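Local coordinates for metal transporter CNNM3 (Homo sapiens, PDB 6DFD), which probably takes part in magnesium efflux across the membrane, using a cyclic nucleotide-binding homology domain that mediates dimerization and is required for that activity, at residues A[52-57]-A[69-74]; A[81-86]-A[190-195]; A[100-105]-A[181-186]; A[113-118]-A[133-138]. The protein carries 6 engineered substitutions. All blocks are in the same frame, centred on the assembly; numbering follows the deposited sequence.

Contact 1 (A[52-57]-A[69-74]); sequences ATQRFL and MSEKVL. Engineered in segment 69-74: M69 (natural residue Ile).
Q54 reaches across to E71 and L74, and its side chain can be followed atom by atom. With CG anti to the backbone N (chi1 177°), the chain leaves its helix toward the facing one. Beyond CB, CG lies 3.9 Å from L74 CD2 and close to the E71 carbonyl oxygen. A bend at chi2 then turns the side chain across that of E71 at about a right angle, the amide and carboxylate planes 65° apart. At the tip NE2, which also bonds S58 OG, donates to E71 OE2 over 2.7 Å; OE2 lies close to the amide plane and receives the N-H on its anti lone pair. The contact thus packs helix 47-60 against helix 71-78, two helices of the α-helical layer that accompanies the β-barrel of a cyclic nucleotide-binding homology domain. R55, whose CB points away, curls back through its bent chain so that NH1 forms a salt bridge to the same E71 OE2 at 3.0 Å, arriving from above the carboxylate plane. One oxygen therefore serves two donors, and the nearby guanidinium would probably favour a charged carboxylate. Deeper in, L74 CD2 rests 4.0 Å from L57 CB, and F64 touches both leucines. S70 N-caps the second helix, its OG accepting from V73 N.

Contact 2 (A[81-86]-A[190-195]); sequences PSVNQE and QLIKVT
Two side-chain torsions set up this pairing: V83 has CG1 anti to its own N (chi1 171°), which turns that methyl toward I192 and V194, while I192 has CG1 beside its N (chi1 -66°), and a further bend at chi2 brings CD1 to 3.6 Å from N84 OD1. The frame is an antiparallel β-ladder in the barrel of the cyclic nucleotide-binding homology domain, where strand 84-87 forms an edge of its four-stranded sheet and pairs with strand 189-195. Q85 and L191 make the hydrogen-bonded pair, Q85 N giving to L191 O in an almost straight bond (175°) and L191 N returning one to Q85 O at 2.9 Å. Just before the strand begins, K193 N donates to V83 O at 2.8 Å, in the carbonyl plane.

V83 CG1 meets I192 CG2 at 3.7 Å, and L50 of helix 47-60 and L77 and L78 of helix 71-78 close over this group. Q85 CG packs 4.1 Å from K193 CB, and the K193 side chain ends in a cation-pi contact with Y110. The N84 amide is held through ND2, which donates to the carbonyl oxygens of L78 and H80. At its OD1 a water bridges the two strands, donating to N84 OD1 at 3.0 Å and to L191 O at 2.9 Å.

Contact 3 (A[100-105]-A[181-186]); sequences YLYQRS and YTVRAL
L101 N donates to V183 O at 2.8 Å and V183 N to Y102 O at 3.0 Å, the second donor standing above the carbonyl plane. Because L101 and Y102 both face V183, the register slips by one residue: a classic β-bulge, placed where the chain turns a corner. Beyond it R104 N gives a nearly straight bond (170°) to a side-chain acceptor, T182 OG1.

Packing spreads outward from here. The R184 chain crosses the Y100 ring, with CG over one face 4.2 Å from the centroid, while T182 CG2 comes in at that ring's edge, 3.6 Å from CD2. Beside Y102 and V183, Y181 turns its edge to the face of Y102, planes 64° apart, and V183 CG2 approaches Y102 CD2. The Y102 hydroxyl bonds to Y110 O, and that of Y181 to E126 of the second subunit. Strand 181-185 thus lies between edge strand 100-102 and strand 119-123; L101 and Y102 pack on I112 of strand 110-114, and V183 and Y102 on Y138 of strand 137-138.

Contact 4 (A[113-118]-A[133-138]); sequences LILQGR and GAFTYY
This is a turn docked against a bending strand: G133 to T136 form a type II β-turn beside strand 110-114, where the chain turns a corner at L115, in the barrel wall, leading into edge strand 137-138. Two backbone bonds fasten it, I114 N to T136 O at 3.0 Å, nearly straight, and F135 N to I114 O at 2.6 Å in the carbonyl plane. The I114 side chain lies alongside that of T136, CD1 3.5 Å from OG1, and CD1 meets the edge of the Y138 ring at CE2, 3.8 Å away. L113 comes over one face of the F135 ring through CD2, and F56 of helix 47-60 meets that ring edge-to-face. At the far end the bent R118 chain lays its guanidinium across G133, while its NE makes a salt bridge to E131; a water joins NH1 to A134 N.

T136 OG1, placed between N and the carbonyl carbon (chi1 60°), donates to G133 O at 2.7 Å and accepts from Y138 OH at 2.9 Å; Y138 OH also bonds N132 ND2. This relay fixes the direction of both hydroxyl protons and ties the tyrosine ring to the turn.

How the contacts relate
The four contacts trace how one domain is assembled from helices and two four-stranded antiparallel sheets. Contact 1 comes first along the chain and joins two helices; contacts 2, 3 and 4 follow as successive enclosures, 4 lying within 3 and 3 within 2. Contacts 2 and 4, with centres about 12 Å apart, share a sheet, where strands 189-195 and 110-114 are neighbours; contact 3 belongs to the other sheet, its centre about 13 Å from that of contact 4. Contacts 1 and 3 lie across the chain's centre, their own centres about 25 Å apart, yet T53 and L57 reach contact 4, and T53 also contact 2. Helices thus cover one end of the barrel, while Y181 and Y138 meet the second subunit at the other, in keeping with a dimerizing domain.

Contact 1 (A[52-57]-A[69-74])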
loop_
_atom_site.group_PDB
_atom_site.type_symbol
_atom_site.label_atom_id
_atom_site.label_comp_id
_atom_site.label_asym_id
_atom_site.label_seq_id
_atom_site.Cartn_x
_atom_site.Cartn_y
_atom_site.Cartn_z
ATOM N N ALA A 52 -0.499 -9.888 20.611
ATOM C CA ALA A 52 -0.062 -8.641 19.989
ATOM C C ALA A 52 -0.966 -8.271 18.824
ATOM O O ALA A 52 -1.266 -7.088 18.602
ATOM C CB ALA A 52 1.376 -8.771 19.500
ATOM N N THR A 53 -1.400 -9.273 18.065
ATOM C CA THR A 53 -2.280 -9.026 16.933
ATOM C C THR A 53 -3.623 -8.489 17.415
ATOM O O THR A 53 -4.173 -7.546 16.833
ATOM C CB THR A 53 -2.458 -10.312 16.133
ATOM O OG1 THR A 53 -1.179 -10.787 15.662
ATOM C CG2 THR A 53 -3.378 -10.083 14.940
ATOM N N GLN A 54 -4.162 -9.079 18.480
ATOM C CA GLN A 54 -5.428 -8.599 19.032
ATOM C C GLN A 54 -5.299 -7.164 19.518
ATOM O O GLN A 54 -6.116 -6.310 19.157
ATOM C CB GLN A 54 -5.893 -9.511 20.164
ATOM C CG GLN A 54 -7.168 -9.034 20.843
ATOM C CD GLN A 54 -6.866 -8.211 22.050
ATOM O OE1 GLN A 54 -6.278 -8.705 23.010
ATOM N NE2 GLN A 54 -7.237 -6.938 22.012
ATOM N N ARG A 55 -4.269 -6.864 20.325
ATOM C CA ARG A 55 -4.106 -5.490 20.804
ATOM C C ARG A 55 -3.987 -4.522 19.637
ATOM O O ARG A 55 -4.554 -3.421 19.655
ATOM C CB ARG A 55 -2.860 -5.357 21.684
ATOM C CG ARG A 55 -2.754 -6.297 22.858
ATOM C CD ARG A 55 -3.922 -6.181 23.774
ATOM N NE ARG A 55 -3.624 -6.762 25.081
ATOM C CZ ARG A 55 -4.551 -7.165 25.939
ATOM N NH1 ARG A 55 -5.837 -7.063 25.624
ATOM N NH2 ARG A 55 -4.195 -7.673 27.113
ATOM N N PHE A 56 -3.210 -4.904 18.626
ATOM C CA PHE A 56 -3.026 -4.044 17.467
ATOM C C PHE A 56 -4.352 -3.746 16.794
ATOM O O PHE A 56 -4.679 -2.586 16.534
ATOM C CB PHE A 56 -2.074 -4.719 16.479
ATOM C CG PHE A 56 -1.875 -3.951 15.203
ATOM C CD1 PHE A 56 -1.018 -2.872 15.155
ATOM C CD2 PHE A 56 -2.536 -4.318 14.049
ATOM C CE1 PHE A 56 -0.820 -2.173 13.971
ATOM C CE2 PHE A 56 -2.343 -3.617 12.862
ATOM C CZ PHE A 56 -1.481 -2.552 12.826
ATOM N N LEU A 57 -5.121 -4.789 16.480
ATOM C CA LEU A 57 -6.381 -4.576 15.782
ATOM C C LEU A 57 -7.333 -3.745 16.626
ATOM O O LEU A 57 -7.971 -2.819 16.120
ATOM C CB LEU A 57 -7.020 -5.911 15.424
ATOM C CG LEU A 57 -6.305 -6.740 14.358
ATOM C CD1 LEU A 57 -7.037 -8.053 14.205
ATOM C CD2 LEU A 57 -6.259 -5.989 13.033
HETATM N N MSE A 69 -16.419 -4.949 19.352
HETATM C CA MSE A 69 -16.028 -6.316 19.661
HETATM C C MSE A 69 -15.121 -6.326 20.871
HETATM O O MSE A 69 -14.113 -5.625 20.885
HETATM C CB MSE A 69 -15.293 -6.948 18.482
HETATM C CG MSE A 69 -15.085 -8.433 18.661
HETATM SE SE MSE A 69 -14.304 -9.201 17.131
HETATM C CE MSE A 69 -15.684 -8.760 15.833
ATOM N N SER A 70 -15.440 -7.134 21.872
ATOM C CA SER A 70 -14.617 -7.147 23.069
ATOM C C SER A 70 -13.251 -7.728 22.746
ATOM O O SER A 70 -13.099 -8.571 21.857
ATOM C CB SER A 70 -15.285 -7.942 24.192
ATOM O OG SER A 70 -15.130 -9.335 24.023
ATOM N N GLU A 71 -12.239 -7.240 23.460
ATOM C CA GLU A 71 -10.887 -7.726 23.231
ATOM C C GLU A 71 -10.807 -9.223 23.471
ATOM O O GLU A 71 -10.078 -9.935 22.777
ATOM C CB GLU A 71 -9.913 -6.971 24.134
ATOM C CG GLU A 71 -9.799 -5.513 23.783
ATOM C CD GLU A 71 -8.610 -4.855 24.442
ATOM O OE1 GLU A 71 -8.812 -4.045 25.363
ATOM O OE2 GLU A 71 -7.455 -5.152 24.053
ATOM N N LYS A 72 -11.574 -9.724 24.438
ATOM C CA LYS A 72 -11.568 -11.154 24.724
ATOM C C LYS A 72 -12.150 -11.949 23.563
ATOM O O LYS A 72 -11.611 -12.997 23.181
ATOM C CB LYS A 72 -12.357 -11.413 26.010
ATOM C CG LYS A 72 -12.473 -12.869 26.428
ATOM C CD LYS A 72 -13.646 -13.054 27.384
ATOM C CE LYS A 72 -13.432 -14.220 28.334
ATOM N NZ LYS A 72 -13.064 -15.475 27.623
ATOM N N VAL A 73 -13.265 -11.475 23.003
ATOM C CA VAL A 73 -13.891 -12.167 21.880
ATOM C C VAL A 73 -12.973 -12.126 20.667
ATOM O O VAL A 73 -12.817 -13.119 19.945
ATOM C CB VAL A 73 -15.260 -11.534 21.573
ATOM C CG1 VAL A 73 -15.824 -12.060 20.254
ATOM C CG2 VAL A 73 -16.224 -11.819 22.705
ATOM N N LEU A 74 -12.330 -10.983 20.436
ATOM C CA LEU A 74 -11.412 -10.886 19.308
ATOM C C LEU A 74 -10.253 -11.854 19.466
ATOM O O LEU A 74 -9.864 -12.536 18.506
ATOM C CB LEU A 74 -10.892 -9.456 19.171
ATOM C CG LEU A 74 -9.906 -9.251 18.006
ATOM C CD1 LEU A 74 -10.510 -9.701 16.674
ATOM C CD2 LEU A 74 -9.508 -7.785 17.938
#

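Contact 2 (A[81-86]-A[190-195])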
loop_
_atom_site.group_PDB
_atom_site.type_symbol
_atom_site.label_atom_id
_atom_site.label_comp_id
_atom_site.label_asym_id
_atom_site.label_seq_id
_atom_site.Cartn_x
_atom_site.Cartn_y
_atom_site.Cartn_z
ATOM N N PRO A 81 -8.609 -22.056 14.243
ATOM C CA PRO A 81 -7.764 -22.568 13.150
ATOM C C PRO A 81 -8.069 -21.967 11.787
ATOM O O PRO A 81 -7.130 -21.693 11.028
ATOM C CB PRO A 81 -8.044 -24.077 13.178
ATOM C CG PRO A 81 -8.426 -24.362 14.580
ATOM C CD PRO A 81 -9.164 -23.152 15.063
ATOM N N SER A 82 -9.346 -21.771 11.437
ATOM C CA SER A 82 -9.679 -21.287 10.098
ATOM C C SER A 82 -9.227 -19.848 9.869
ATOM O O SER A 82 -9.092 -19.429 8.713
ATOM C CB SER A 82 -11.183 -21.406 9.850
ATOM O OG SER A 82 -11.906 -20.510 10.672
ATOM N N VAL A 83 -8.972 -19.093 10.939
ATOM C CA VAL A 83 -8.533 -17.706 10.806
ATOM C C VAL A 83 -7.039 -17.622 10.553
ATOM O O VAL A 83 -6.549 -16.614 10.024
ATOM C CB VAL A 83 -8.949 -16.936 12.074
ATOM C CG1 VAL A 83 -8.341 -15.537 12.122
ATOM C CG2 VAL A 83 -10.464 -16.878 12.153
ATOM N N ASN A 84 -6.306 -18.668 10.894
ATOM C CA ASN A 84 -4.864 -18.706 10.730
ATOM C C ASN A 84 -4.573 -19.427 9.428
ATOM O O ASN A 84 -4.790 -20.636 9.325
ATOM C CB ASN A 84 -4.217 -19.398 11.921
ATOM C CG ASN A 84 -4.238 -18.526 13.150
ATOM O OD1 ASN A 84 -3.326 -17.728 13.360
ATOM N ND2 ASN A 84 -5.301 -18.642 13.954
ATOM N N GLN A 85 -4.087 -18.683 8.436
ATOM C CA GLN A 85 -3.914 -19.232 7.101
ATOM C C GLN A 85 -2.512 -18.917 6.610
ATOM O O GLN A 85 -1.796 -18.099 7.180
ATOM C CB GLN A 85 -4.953 -18.674 6.119
ATOM C CG GLN A 85 -6.413 -18.899 6.529
ATOM C CD GLN A 85 -6.953 -20.260 6.142
ATOM O OE1 GLN A 85 -6.226 -21.116 5.631
ATOM N NE2 GLN A 85 -8.245 -20.465 6.374
ATOM N N GLU A 86 -2.118 -19.581 5.536
ATOM C CA GLU A 86 -0.823 -19.335 4.936
ATOM C C GLU A 86 -0.984 -19.223 3.433
ATOM O O GLU A 86 -1.975 -19.674 2.850
ATOM C CB GLU A 86 0.172 -20.454 5.267
ATOM C CG GLU A 86 -0.239 -21.813 4.707
ATOM C CD GLU A 86 0.850 -22.865 4.840
ATOM O OE1 GLU A 86 2.016 -22.492 5.089
ATOM O OE2 GLU A 86 0.534 -24.064 4.696
ATOM N N GLN A 190 2.206 -15.706 6.274
ATOM C CA GLN A 190 1.395 -16.149 7.399
ATOM C C GLN A 190 0.385 -15.049 7.687
ATOM O O GLN A 190 0.772 -13.889 7.883
ATOM C CB GLN A 190 2.245 -16.448 8.636
ATOM C CG GLN A 190 1.487 -17.189 9.734
ATOM C CD GLN A 190 1.069 -18.594 9.321
ATOM O OE1 GLN A 190 1.813 -19.306 8.645
ATOM N NE2 GLN A 190 -0.133 -18.994 9.722
ATOM N N LEU A 191 -0.896 -15.432 7.724
ATOM C CA LEU A 191 -2.021 -14.515 7.614
ATOM C C LEU A 191 -3.049 -14.752 8.708
ATOM O O LEU A 191 -3.287 -15.889 9.130
ATOM C CB LEU A 191 -2.760 -14.689 6.269
ATOM C CG LEU A 191 -1.983 -14.503 4.970
ATOM C CD1 LEU A 191 -2.916 -14.711 3.809
ATOM C CD2 LEU A 191 -1.346 -13.131 4.908
ATOM N N ILE A 192 -3.690 -13.655 9.110
ATOM C CA ILE A 192 -4.984 -13.663 9.787
ATOM C C ILE A 192 -6.042 -13.377 8.730
ATOM O O ILE A 192 -5.956 -12.367 8.023
ATOM C CB ILE A 192 -5.025 -12.608 10.909
ATOM C CG1 ILE A 192 -4.044 -12.983 12.022
ATOM C CG2 ILE A 192 -6.445 -12.421 11.454
ATOM C CD1 ILE A 192 -4.343 -14.334 12.705
ATOM N N LYS A 193 -7.027 -14.264 8.601
ATOM C CA LYS A 193 -8.118 -14.107 7.645
ATOM C C LYS A 193 -9.446 -14.176 8.381
ATOM O O LYS A 193 -9.781 -15.213 8.968
ATOM C CB LYS A 193 -8.079 -15.189 6.572
ATOM C CG LYS A 193 -9.124 -15.017 5.485
ATOM C CD LYS A 193 -9.224 -16.269 4.612
ATOM C CE LYS A 193 -9.803 -15.962 3.237
ATOM N NZ LYS A 193 -9.825 -17.165 2.343
ATOM N N VAL A 194 -10.218 -13.097 8.313
ATOM C CA VAL A 194 -11.515 -13.019 8.982
ATOM C C VAL A 194 -12.574 -12.770 7.924
ATOM O O VAL A 194 -12.541 -11.741 7.237
ATOM C CB VAL A 194 -11.542 -11.925 10.055
ATOM C CG1 VAL A 194 -12.939 -11.831 10.681
ATOM C CG2 VAL A 194 -10.502 -12.226 11.102
ATOM N N THR A 195 -13.504 -13.709 7.787
ATOM C CA THR A 195 -14.591 -13.535 6.845
ATOM C C THR A 195 -15.691 -12.681 7.460
ATOM O O THR A 195 -15.773 -12.493 8.678
ATOM C CB THR A 195 -15.181 -14.881 6.410
ATOM O OG1 THR A 195 -15.873 -15.485 7.508
ATOM C CG2 THR A 195 -14.087 -15.830 5.915
HETATM O O HOH W 1 -1.661 -17.403 10.919
HETATM O O HOH W 2 -1.586 -21.873 9.457
#

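Contact 3 (A[100-105]-A[181-186])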
loop_
_atom_site.group_PDB
_atom_site.type_symbol
_atom_site.label_atom_id
_atom_site.label_comp_id
_atom_site.label_asym_id
_atom_site.label_seq_id
_atom_site.Cartn_x
_atom_site.Cartn_y
_atom_site.Cartn_z
ATOM N N TYR A 100 -2.728 -14.664 -4.968
ATOM C CA TYR A 100 -3.534 -13.450 -4.935
ATOM C C TYR A 100 -4.473 -13.485 -3.738
ATOM O O TYR A 100 -5.281 -14.409 -3.599
ATOM C CB TYR A 100 -4.329 -13.280 -6.228
ATOM C CG TYR A 100 -3.438 -12.915 -7.384
ATOM C CD1 TYR A 100 -2.771 -13.894 -8.090
ATOM C CD2 TYR A 100 -3.236 -11.588 -7.744
ATOM C CE1 TYR A 100 -1.935 -13.574 -9.144
ATOM C CE2 TYR A 100 -2.399 -11.257 -8.798
ATOM C CZ TYR A 100 -1.755 -12.255 -9.491
ATOM O OH TYR A 100 -0.923 -11.942 -10.542
ATOM N N LEU A 101 -4.366 -12.470 -2.888
ATOM C CA LEU A 101 -5.283 -12.293 -1.769
ATOM C C LEU A 101 -6.501 -11.466 -2.158
ATOM O O LEU A 101 -7.611 -11.717 -1.666
ATOM C CB LEU A 101 -4.553 -11.618 -0.609
ATOM C CG LEU A 101 -3.264 -12.279 -0.114
ATOM C CD1 LEU A 101 -2.712 -11.516 1.091
ATOM C CD2 LEU A 101 -3.499 -13.744 0.229
ATOM N N TYR A 102 -6.307 -10.483 -3.035
ATOM C CA TYR A 102 -7.380 -9.649 -3.543
ATOM C C TYR A 102 -7.126 -9.371 -5.013
ATOM O O TYR A 102 -5.977 -9.290 -5.454
ATOM C CB TYR A 102 -7.479 -8.326 -2.784
ATOM C CG TYR A 102 -7.804 -8.518 -1.329
ATOM C CD1 TYR A 102 -9.120 -8.562 -0.897
ATOM C CD2 TYR A 102 -6.795 -8.672 -0.389
ATOM C CE1 TYR A 102 -9.427 -8.743 0.439
ATOM C CE2 TYR A 102 -7.091 -8.854 0.951
ATOM C CZ TYR A 102 -8.414 -8.889 1.354
ATOM O OH TYR A 102 -8.731 -9.076 2.680
ATOM N N GLN A 103 -8.210 -9.222 -5.768
ATOM C CA GLN A 103 -8.106 -8.893 -7.181
ATOM C C GLN A 103 -9.120 -7.812 -7.507
ATOM O O GLN A 103 -10.298 -7.942 -7.159
ATOM C CB GLN A 103 -8.328 -10.131 -8.047
ATOM C CG GLN A 103 -7.306 -11.217 -7.773
ATOM C CD GLN A 103 -7.636 -12.511 -8.467
ATOM O OE1 GLN A 103 -7.994 -13.500 -7.827
ATOM N NE2 GLN A 103 -7.522 -12.512 -9.787
ATOM N N ARG A 104 -8.647 -6.741 -8.147
ATOM C CA ARG A 104 -9.507 -5.642 -8.564
ATOM C C ARG A 104 -10.830 -6.166 -9.092
ATOM O O ARG A 104 -10.869 -7.112 -9.882
ATOM C CB ARG A 104 -8.832 -4.809 -9.653
ATOM C CG ARG A 104 -7.809 -3.807 -9.183
ATOM C CD ARG A 104 -7.513 -2.827 -10.312
ATOM N NE ARG A 104 -8.202 -1.556 -10.115
ATOM C CZ ARG A 104 -7.663 -0.483 -9.542
ATOM N NH1 ARG A 104 -6.407 -0.502 -9.103
ATOM N NH2 ARG A 104 -8.389 0.619 -9.409
ATOM N N SER A 105 -11.914 -5.545 -8.639
ATOM C CA SER A 105 -13.264 -5.753 -9.146
ATOM C C SER A 105 -13.791 -7.160 -8.886
ATOM O O SER A 105 -14.922 -7.461 -9.282
ATOM C CB SER A 105 -13.369 -5.461 -10.651
ATOM O OG SER A 105 -12.894 -4.159 -10.961
ATOM N N TYR A 181 -8.179 -2.777 -5.515
ATOM C CA TYR A 181 -6.770 -3.107 -5.398
ATOM C C TYR A 181 -6.579 -4.588 -5.663
ATOM O O TYR A 181 -7.497 -5.398 -5.511
ATOM C CB TYR A 181 -6.201 -2.747 -4.020
ATOM C CG TYR A 181 -7.076 -3.116 -2.837
ATOM C CD1 TYR A 181 -7.977 -2.201 -2.304
ATOM C CD2 TYR A 181 -6.980 -4.365 -2.234
ATOM C CE1 TYR A 181 -8.771 -2.525 -1.212
ATOM C CE2 TYR A 181 -7.771 -4.699 -1.142
ATOM C CZ TYR A 181 -8.663 -3.773 -0.636
ATOM O OH TYR A 181 -9.448 -4.095 0.451
ATOM N N THR A 182 -5.366 -4.922 -6.079
ATOM C CA THR A 182 -4.914 -6.295 -6.180
ATOM C C THR A 182 -3.753 -6.461 -5.218
ATOM O O THR A 182 -2.906 -5.566 -5.097
ATOM C CB THR A 182 -4.486 -6.636 -7.621
ATOM O OG1 THR A 182 -5.551 -6.308 -8.520
ATOM C CG2 THR A 182 -4.152 -8.109 -7.765
ATOM N N VAL A 183 -3.726 -7.597 -4.522
ATOM C CA VAL A 183 -2.690 -7.887 -3.537
ATOM C C VAL A 183 -2.130 -9.264 -3.841
ATOM O O VAL A 183 -2.873 -10.253 -3.844
ATOM C CB VAL A 183 -3.226 -7.827 -2.096
ATOM C CG1 VAL A 183 -2.125 -8.182 -1.106
ATOM C CG2 VAL A 183 -3.788 -6.448 -1.800
ATOM N N ARG A 184 -0.822 -9.336 -4.077
ATOM C CA ARG A 184 -0.182 -10.574 -4.487
ATOM C C ARG A 184 0.986 -10.888 -3.570
ATOM O O ARG A 184 1.829 -10.023 -3.315
ATOM C CB ARG A 184 0.312 -10.485 -5.941
ATOM C CG ARG A 184 0.983 -11.756 -6.444
ATOM C CD ARG A 184 1.411 -11.626 -7.904
ATOM N NE ARG A 184 2.258 -10.459 -8.129
ATOM C CZ ARG A 184 3.585 -10.458 -8.083
ATOM N NH1 ARG A 184 4.263 -11.571 -7.820
ATOM N NH2 ARG A 184 4.237 -9.327 -8.297
ATOM N N ALA A 185 1.072 -12.140 -3.135
ATOM C CA ALA A 185 2.208 -12.579 -2.340
ATOM C C ALA A 185 3.501 -12.457 -3.131
ATOM O O ALA A 185 3.555 -12.803 -4.316
ATOM C CB ALA A 185 2.023 -14.029 -1.911
ATOM N N LEU A 186 4.544 -11.977 -2.451
ATOM C CA LEU A 186 5.908 -11.995 -2.951
ATOM C C LEU A 186 6.786 -12.979 -2.192
ATOM O O LEU A 186 7.971 -13.117 -2.515
ATOM C CB LEU A 186 6.519 -10.591 -2.862
ATOM C CG LEU A 186 5.762 -9.469 -3.562
ATOM C CD1 LEU A 186 6.490 -8.146 -3.296
ATOM C CD2 LEU A 186 5.633 -9.735 -5.060
#

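Contact 4 (A[113-118]-A[133-138])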
loop_
_atom_site.group_PDB
_atom_site.type_symbol
_atom_site.label_atom_id
_atom_site.label_comp_id
_atom_site.label_asym_id
_atom_site.label_seq_id
_atom_site.Cartn_x
_atom_site.Cartn_y
_atom_site.Cartn_z
ATOM N N LEU A 113 -4.920 -9.674 7.636
ATOM C CA LEU A 113 -3.770 -9.004 8.223
ATOM C C LEU A 113 -2.576 -9.918 8.017
ATOM O O LEU A 113 -2.670 -11.127 8.255
ATOM C CB LEU A 113 -3.967 -8.706 9.714
ATOM C CG LEU A 113 -2.734 -8.085 10.385
ATOM C CD1 LEU A 113 -3.117 -7.061 11.378
ATOM C CD2 LEU A 113 -1.897 -9.138 11.082
ATOM N N ILE A 114 -1.466 -9.352 7.561
ATOM C CA ILE A 114 -0.265 -10.131 7.283
ATOM C C ILE A 114 0.528 -10.265 8.575
ATOM O O ILE A 114 1.020 -9.270 9.117
ATOM C CB ILE A 114 0.586 -9.475 6.182
ATOM C CG1 ILE A 114 -0.207 -9.394 4.877
ATOM C CG2 ILE A 114 1.904 -10.270 5.951
ATOM C CD1 ILE A 114 0.519 -8.626 3.778
ATOM N N LEU A 115 0.671 -11.495 9.068
ATOM C CA LEU A 115 1.516 -11.693 10.242
ATOM C C LEU A 115 2.979 -11.724 9.845
ATOM O O LEU A 115 3.842 -11.202 10.566
ATOM C CB LEU A 115 1.150 -12.996 10.946
ATOM C CG LEU A 115 0.288 -13.032 12.211
ATOM C CD1 LEU A 115 -0.487 -11.768 12.467
ATOM C CD2 LEU A 115 -0.611 -14.236 12.146
ATOM N N GLN A 116 3.270 -12.339 8.702
ATOM C CA GLN A 116 4.642 -12.448 8.237
ATOM C C GLN A 116 4.617 -12.554 6.721
ATOM O O GLN A 116 3.779 -13.263 6.165
ATOM C CB GLN A 116 5.332 -13.677 8.849
ATOM C CG GLN A 116 6.799 -13.815 8.488
ATOM C CD GLN A 116 7.422 -15.077 9.057
ATOM O OE1 GLN A 116 6.974 -15.603 10.076
ATOM N NE2 GLN A 116 8.461 -15.570 8.395
ATOM N N GLY A 117 5.505 -11.831 6.056
ATOM C CA GLY A 117 5.667 -11.959 4.622
ATOM C C GLY A 117 5.481 -10.634 3.912
ATOM O O GLY A 117 5.292 -9.585 4.527
ATOM N N ARG A 118 5.524 -10.712 2.578
ATOM C CA ARG A 118 5.584 -9.534 1.724
ATOM C C ARG A 118 4.584 -9.657 0.589
ATOM O O ARG A 118 4.446 -10.726 -0.017
ATOM C CB ARG A 118 6.991 -9.351 1.141
ATOM C CG ARG A 118 8.104 -9.503 2.145
ATOM C CD ARG A 118 8.134 -8.321 3.106
ATOM N NE ARG A 118 8.555 -7.104 2.427
ATOM C CZ ARG A 118 8.814 -5.953 3.036
ATOM N NH1 ARG A 118 8.682 -5.847 4.354
ATOM N NH2 ARG A 118 9.205 -4.905 2.323
ATOM N N GLY A 133 4.541 -5.138 4.010
ATOM C CA GLY A 133 5.021 -6.236 4.816
ATOM C C GLY A 133 4.121 -6.514 6.009
ATOM O O GLY A 133 2.891 -6.304 5.978
ATOM N N ALA A 134 4.761 -6.976 7.078
ATOM C CA ALA A 134 4.035 -7.527 8.209
ATOM C C ALA A 134 3.174 -6.452 8.859
ATOM O O ALA A 134 3.590 -5.298 8.993
ATOM C CB ALA A 134 5.015 -8.100 9.234
ATOM N N PHE A 135 1.966 -6.852 9.234
ATOM C CA PHE A 135 0.983 -6.075 9.980
ATOM C C PHE A 135 0.334 -4.997 9.124
ATOM O O PHE A 135 -0.379 -4.127 9.651
ATOM C CB PHE A 135 1.581 -5.527 11.286
ATOM C CG PHE A 135 1.491 -6.528 12.416
ATOM C CD1 PHE A 135 2.356 -7.607 12.476
ATOM C CD2 PHE A 135 0.473 -6.454 13.353
ATOM C CE1 PHE A 135 2.243 -8.566 13.478
ATOM C CE2 PHE A 135 0.358 -7.410 14.355
ATOM C CZ PHE A 135 1.240 -8.458 14.421
ATOM N N THR A 136 0.495 -5.068 7.802
ATOM C CA THR A 136 -0.429 -4.381 6.920
ATOM C C THR A 136 -1.695 -5.221 6.796
ATOM O O THR A 136 -1.679 -6.433 7.021
ATOM C CB THR A 136 0.203 -4.118 5.552
ATOM O OG1 THR A 136 0.576 -5.354 4.936
ATOM C CG2 THR A 136 1.433 -3.223 5.710
ATOM N N TYR A 137 -2.817 -4.564 6.502
ATOM C CA TYR A 137 -4.092 -5.269 6.468
ATOM C C TYR A 137 -4.980 -4.708 5.369
ATOM O O TYR A 137 -4.772 -3.597 4.877
ATOM C CB TYR A 137 -4.805 -5.193 7.818
ATOM C CG TYR A 137 -5.034 -3.781 8.281
ATOM C CD1 TYR A 137 -6.144 -3.068 7.864
ATOM C CD2 TYR A 137 -4.128 -3.157 9.127
ATOM C CE1 TYR A 137 -6.359 -1.764 8.296
ATOM C CE2 TYR A 137 -4.334 -1.858 9.559
ATOM C CZ TYR A 137 -5.449 -1.171 9.138
ATOM O OH TYR A 137 -5.657 0.119 9.562
ATOM N N TYR A 138 -5.982 -5.505 4.999
ATOM C CA TYR A 138 -6.766 -5.309 3.786
ATOM C C TYR A 138 -8.172 -5.821 4.034
ATOM O O TYR A 138 -8.401 -6.659 4.908
ATOM C CB TYR A 138 -6.159 -6.059 2.582
ATOM C CG TYR A 138 -4.681 -5.810 2.478
ATOM C CD1 TYR A 138 -4.191 -4.740 1.744
ATOM C CD2 TYR A 138 -3.780 -6.588 3.188
ATOM C CE1 TYR A 138 -2.835 -4.470 1.696
ATOM C CE2 TYR A 138 -2.427 -6.324 3.152
ATOM C CZ TYR A 138 -1.961 -5.260 2.402
ATOM O OH TYR A 138 -0.609 -4.975 2.363
HETATM O O HOH W 3 7.543 -7.594 6.714
#